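PDB 6SYY: periplasmic cell division protein (SufI) from Aquifex aeolicus, which is a multicopper oxidase that binds four copper ions and probably couples the oxidation of its substrates to the reduction of oxygen. Local coordinates for residues 435-449 against 483-497. Sequence-based numbering, arbitrary orientation.
Sequences NGDVVIIEYVNNTGM and VAPMETVRIAVDMSH
Ile441 and Ile491, a hydrogen-bonded antiparallel pair with side chains together on one face, show how a sheet in the cupredoxin-like domain of the mononuclear copper separates a tight side from a loose one. On the tight, buried face, CG1 of Ile491 sits between its backbone N and carbonyl carbon (chi1 65°), 3.7 Å from CB of Ile441, and its CD1 reaches Tyr443 CE2 at 3.8 Å. Strand 451-455 covers this layer through Met453 and Ile455. The opposite face is buried at Ile440 and Ala492 but partly exposed at Glu442, Thr488 and Arg490, where the charged ends of Glu442 and Arg490 stay apart and Arg490 NH1 forms a salt bridge with Glu464 OE1. The Asn435 amide stacks on the His497 ring, planes 4° apart, and exchanges two hydrogen bonds with that residue's backbone. At the copper end, Asn445 OD1 accepts from Thr447 OG1 and, in an Asx turn, Thr447 N, while ND2 donates to Met449 O (2.8 Å) and Val483 O (3.2 Å). A leucine here would probably leave those carbonyls without their donor and Thr447 freer to turn. Thr447 OG1 also bonds the copper ligand His451, making Thr447 second-shell with Asn445 behind it, a chain that probably steadies the copper loop.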
loop_
_atom_site.group_PDB
_atom_site.type_symbol
_atom_site.label_atom_id
_atom_site.label_comp_id
_atom_site.label_asym_id
_atom_site.label_seq_id
_atom_site.Cartn_x
_atom_site.Cartn_y
_atom_site.Cartn_z
ATOM N N ASN A 435 -8.838 21.542 -12.769
ATOM C CA ASN A 435 -7.730 20.758 -13.298
ATOM C C ASN A 435 -6.477 21.620 -13.393
ATOM O O ASN A 435 -6.502 22.720 -13.952
ATOM C CB ASN A 435 -8.098 20.191 -14.670
ATOM C CG ASN A 435 -7.101 19.160 -15.162
ATOM O OD1 ASN A 435 -6.167 18.791 -14.450
ATOM N ND2 ASN A 435 -7.301 18.681 -16.385
ATOM N N GLY A 436 -5.381 21.124 -12.824
ATOM C CA GLY A 436 -4.141 21.863 -12.779
ATOM C C GLY A 436 -3.908 22.656 -11.511
ATOM O O GLY A 436 -2.818 23.216 -11.345
ATOM N N ASP A 437 -4.892 22.729 -10.615
ATOM C CA ASP A 437 -4.703 23.438 -9.357
ATOM C C ASP A 437 -3.629 22.763 -8.521
ATOM O O ASP A 437 -3.604 21.535 -8.389
ATOM C CB ASP A 437 -6.012 23.486 -8.563
ATOM C CG ASP A 437 -6.987 24.520 -9.094
ATOM O OD1 ASP A 437 -6.650 25.215 -10.075
ATOM O OD2 ASP A 437 -8.095 24.634 -8.528
ATOM N N VAL A 438 -2.737 23.568 -7.960
ATOM C CA VAL A 438 -1.861 23.116 -6.890
ATOM C C VAL A 438 -2.562 23.392 -5.571
ATOM O O VAL A 438 -3.022 24.512 -5.323
ATOM C CB VAL A 438 -0.494 23.814 -6.952
ATOM C CG1 VAL A 438 0.397 23.313 -5.823
ATOM C CG2 VAL A 438 0.162 23.562 -8.298
ATOM N N VAL A 439 -2.666 22.366 -4.733
ATOM C CA VAL A 439 -3.355 22.455 -3.453
ATOM C C VAL A 439 -2.413 21.970 -2.364
ATOM O O VAL A 439 -1.762 20.930 -2.514
ATOM C CB VAL A 439 -4.656 21.629 -3.442
ATOM C CG1 VAL A 439 -5.381 21.799 -2.114
ATOM C CG2 VAL A 439 -5.551 22.033 -4.601
ATOM N N ILE A 440 -2.329 22.729 -1.278
ATOM C CA ILE A 440 -1.695 22.271 -0.051
ATOM C C ILE A 440 -2.790 21.723 0.849
ATOM O O ILE A 440 -3.692 22.459 1.263
ATOM C CB ILE A 440 -0.921 23.399 0.648
ATOM C CG1 ILE A 440 0.234 23.881 -0.233
ATOM C CG2 ILE A 440 -0.410 22.929 2.005
ATOM C CD1 ILE A 440 1.038 25.009 0.385
ATOM N N ILE A 441 -2.734 20.431 1.136
ATOM C CA ILE A 441 -3.667 19.808 2.059
ATOM C C ILE A 441 -3.019 19.770 3.433
ATOM O O ILE A 441 -1.845 19.405 3.570
ATOM C CB ILE A 441 -4.075 18.405 1.586
ATOM C CG1 ILE A 441 -4.894 18.507 0.300
ATOM C CG2 ILE A 441 -4.874 17.690 2.662
ATOM C CD1 ILE A 441 -5.480 17.186 -0.151
ATOM N N GLU A 442 -3.781 20.158 4.446
ATOM C CA GLU A 442 -3.293 20.309 5.810
ATOM C C GLU A 442 -4.115 19.384 6.698
ATOM O O GLU A 442 -5.217 19.741 7.127
ATOM C CB GLU A 442 -3.402 21.765 6.258
ATOM C CG GLU A 442 -2.868 22.037 7.641
ATOM C CD GLU A 442 -2.900 23.508 7.971
ATOM O OE1 GLU A 442 -3.319 24.293 7.093
ATOM O OE2 GLU A 442 -2.509 23.874 9.100
ATOM N N TYR A 443 -3.588 18.192 6.953
ATOM C CA TYR A 443 -4.233 17.271 7.874
ATOM C C TYR A 443 -3.978 17.723 9.304
ATOM O O TYR A 443 -2.830 17.956 9.693
ATOM C CB TYR A 443 -3.711 15.852 7.671
ATOM C CG TYR A 443 -4.121 15.215 6.365
ATOM C CD1 TYR A 443 -5.457 14.982 6.075
ATOM C CD2 TYR A 443 -3.170 14.821 5.433
ATOM C CE1 TYR A 443 -5.839 14.387 4.883
ATOM C CE2 TYR A 443 -3.540 14.226 4.242
ATOM C CZ TYR A 443 -4.878 14.011 3.973
ATOM O OH TYR A 443 -5.256 13.420 2.789
ATOM N N VAL A 444 -5.050 17.856 10.081
ATOM C CA VAL A 444 -4.968 18.230 11.489
ATOM C C VAL A 444 -5.663 17.136 12.284
ATOM O O VAL A 444 -6.897 17.046 12.279
ATOM C CB VAL A 444 -5.605 19.598 11.763
ATOM C CG1 VAL A 444 -5.419 19.979 13.219
ATOM C CG2 VAL A 444 -5.011 20.660 10.850
ATOM N N ASN A 445 -4.880 16.311 12.976
ATOM C CA ASN A 445 -5.404 15.157 13.707
ATOM C C ASN A 445 -5.678 15.568 15.149
ATOM O O ASN A 445 -4.763 15.648 15.969
ATOM C CB ASN A 445 -4.423 13.992 13.638
ATOM C CG ASN A 445 -4.957 12.736 14.301
ATOM O OD1 ASN A 445 -6.095 12.700 14.777
ATOM N ND2 ASN A 445 -4.138 11.686 14.321
ATOM N N ASN A 446 -6.950 15.811 15.466
ATOM C CA ASN A 446 -7.376 16.122 16.824
ATOM C C ASN A 446 -7.889 14.896 17.570
ATOM O O ASN A 446 -8.643 15.038 18.539
ATOM C CB ASN A 446 -8.450 17.212 16.806
ATOM C CG ASN A 446 -7.913 18.554 16.352
ATOM O OD1 ASN A 446 -6.778 18.922 16.666
ATOM N ND2 ASN A 446 -8.727 19.293 15.607
ATOM N N THR A 447 -7.501 13.697 17.143
ATOM C CA THR A 447 -7.926 12.465 17.793
ATOM C C THR A 447 -6.752 11.816 18.511
ATOM O O THR A 447 -5.596 12.227 18.372
ATOM C CB THR A 447 -8.528 11.484 16.782
ATOM O OG1 THR A 447 -7.481 10.922 15.984
ATOM C CG2 THR A 447 -9.518 12.196 15.877
ATOM N N GLY A 448 -7.068 10.784 19.286
ATOM C CA GLY A 448 -6.066 10.057 20.030
ATOM C C GLY A 448 -5.372 8.957 19.269
ATOM O O GLY A 448 -4.504 8.278 19.827
ATOM N N MET A 449 -5.719 8.759 18.001
ATOM C CA MET A 449 -5.175 7.671 17.206
ATOM C C MET A 449 -4.514 8.223 15.952
ATOM O O MET A 449 -4.899 9.274 15.437
ATOM C CB MET A 449 -6.272 6.665 16.827
ATOM C CG MET A 449 -5.746 5.419 16.146
ATOM S SD MET A 449 -6.787 3.988 16.422
ATOM C CE MET A 449 -5.752 2.715 15.715
ATOM N N VAL A 483 -0.251 10.356 9.905
ATOM C CA VAL A 483 -0.588 11.539 10.690
ATOM C C VAL A 483 -0.759 11.080 12.131
ATOM O O VAL A 483 -1.785 10.484 12.480
ATOM C CB VAL A 483 -1.845 12.243 10.172
ATOM C CG1 VAL A 483 -2.098 13.521 10.963
ATOM C CG2 VAL A 483 -1.703 12.544 8.683
ATOM N N ALA A 484 0.239 11.364 12.970
ATOM C CA ALA A 484 0.263 10.880 14.343
ATOM C C ALA A 484 -0.761 11.626 15.197
ATOM O O ALA A 484 -1.243 12.692 14.807
ATOM C CB ALA A 484 1.662 11.048 14.933
ATOM N N PRO A 485 -1.115 11.083 16.365
ATOM C CA PRO A 485 -2.041 11.794 17.256
ATOM C C PRO A 485 -1.555 13.203 17.550
ATOM O O PRO A 485 -0.377 13.424 17.832
ATOM C CB PRO A 485 -2.050 10.928 18.520
ATOM C CG PRO A 485 -1.742 9.572 18.035
ATOM C CD PRO A 485 -0.771 9.752 16.898
ATOM N N MET A 486 -2.476 14.162 17.459
ATOM C CA MET A 486 -2.213 15.570 17.750
ATOM C C MET A 486 -1.153 16.169 16.827
ATOM O O MET A 486 -0.520 17.172 17.171
ATOM C CB MET A 486 -1.819 15.769 19.222
ATOM C CG MET A 486 -2.827 15.189 20.215
ATOM S SD MET A 486 -4.526 15.742 19.911
ATOM C CE MET A 486 -5.418 14.873 21.201
ATOM N N GLU A 487 -0.947 15.581 15.651
ATOM C CA GLU A 487 0.026 16.071 14.686
ATOM C C GLU A 487 -0.672 16.772 13.530
ATOM O O GLU A 487 -1.795 16.423 13.154
ATOM C CB GLU A 487 0.897 14.928 14.144
ATOM C CG GLU A 487 1.893 15.354 13.071
ATOM C CD GLU A 487 2.847 14.244 12.671
ATOM O OE1 GLU A 487 4.064 14.507 12.584
ATOM O OE2 GLU A 487 2.379 13.110 12.443
ATOM N N THR A 488 0.001 17.776 12.977
ATOM C CA THR A 488 -0.408 18.425 11.741
ATOM C C THR A 488 0.634 18.121 10.673
ATOM O O THR A 488 1.838 18.231 10.928
ATOM C CB THR A 488 -0.567 19.937 11.933
ATOM O OG1 THR A 488 -1.642 20.197 12.847
ATOM C CG2 THR A 488 -0.860 20.623 10.603
ATOM N N VAL A 489 0.172 17.714 9.495
ATOM C CA VAL A 489 1.032 17.403 8.360
ATOM C C VAL A 489 0.546 18.213 7.166
ATOM O O VAL A 489 -0.663 18.320 6.933
ATOM C CB VAL A 489 1.026 15.892 8.042
ATOM C CG1 VAL A 489 1.950 15.572 6.875
ATOM C CG2 VAL A 489 1.428 15.093 9.274
ATOM N N ARG A 490 1.484 18.799 6.424
ATOM C CA ARG A 490 1.179 19.565 5.221
ATOM C C ARG A 490 1.745 18.847 4.003
ATOM O O ARG A 490 2.941 18.533 3.962
ATOM C CB ARG A 490 1.741 20.989 5.315
ATOM C CG ARG A 490 1.005 21.887 6.315
ATOM C CD ARG A 490 1.749 23.199 6.602
ATOM N NE ARG A 490 1.792 24.101 5.453
ATOM C CZ ARG A 490 2.901 24.425 4.791
ATOM N NH1 ARG A 490 4.074 23.929 5.162
ATOM N NH2 ARG A 490 2.837 25.257 3.758
ATOM N N ILE A 491 0.884 18.580 3.020
ATOM C CA ILE A 491 1.285 17.936 1.777
ATOM C C ILE A 491 0.902 18.840 0.614
ATOM O O ILE A 491 0.044 19.719 0.732
ATOM C CB ILE A 491 0.654 16.538 1.605
ATOM C CG1 ILE A 491 -0.870 16.644 1.481
ATOM C CG2 ILE A 491 1.033 15.626 2.765
ATOM C CD1 ILE A 491 -1.544 15.318 1.223
ATOM N N ALA A 492 1.553 18.613 -0.525
ATOM C CA ALA A 492 1.314 19.379 -1.741
ATOM C C ALA A 492 0.846 18.440 -2.842
ATOM O O ALA A 492 1.479 17.410 -3.089
ATOM C CB ALA A 492 2.577 20.118 -2.187
ATOM N N VAL A 493 -0.253 18.799 -3.504
ATOM C CA VAL A 493 -0.841 17.985 -4.565
ATOM C C VAL A 493 -0.959 18.837 -5.820
ATOM O O VAL A 493 -1.601 19.896 -5.800
ATOM C CB VAL A 493 -2.218 17.427 -4.172
ATOM C CG1 VAL A 493 -2.546 16.192 -5.008
ATOM C CG2 VAL A 493 -2.272 17.114 -2.685
ATOM N N ASP A 494 -0.344 18.379 -6.907
ATOM C CA ASP A 494 -0.560 18.967 -8.227
ATOM C C ASP A 494 -1.690 18.184 -8.879
ATOM O O ASP A 494 -1.489 17.073 -9.377
ATOM C CB ASP A 494 0.713 18.927 -9.065
ATOM C CG ASP A 494 0.523 19.527 -10.455
ATOM O OD1 ASP A 494 -0.591 20.008 -10.766
ATOM O OD2 ASP A 494 1.493 19.520 -11.240
ATOM N N MET A 495 -2.886 18.767 -8.882
ATOM C CA MET A 495 -4.080 18.068 -9.353
ATOM C C MET A 495 -4.298 18.316 -10.847
ATOM O O MET A 495 -5.284 18.910 -11.285
ATOM C CB MET A 495 -5.289 18.483 -8.524
ATOM C CG MET A 495 -5.172 18.092 -7.055
ATOM S SD MET A 495 -6.693 18.329 -6.111
ATOM C CE MET A 495 -6.230 17.580 -4.552
ATOM N N SER A 496 -3.339 17.832 -11.633
ATOM C CA SER A 496 -3.376 17.917 -13.086
ATOM C C SER A 496 -3.649 16.531 -13.661
ATOM O O SER A 496 -2.941 15.571 -13.337
ATOM C CB SER A 496 -2.058 18.483 -13.621
ATOM O OG SER A 496 -2.151 18.813 -14.995
ATOM N N HIS A 497 -4.679 16.421 -14.498
ATOM C CA HIS A 497 -5.068 15.142 -15.079
ATOM C C HIS A 497 -5.357 15.312 -16.564
ATOM O O HIS A 497 -5.823 16.374 -16.996
ATOM C CB HIS A 497 -6.298 14.544 -14.376
ATOM C CG HIS A 497 -7.565 15.313 -14.598
ATOM N ND1 HIS A 497 -8.320 15.191 -15.745
ATOM C CD2 HIS A 497 -8.213 16.209 -13.816
ATOM C CE1 HIS A 497 -9.376 15.980 -15.662
ATOM N NE2 HIS A 497 -9.335 16.609 -14.501
#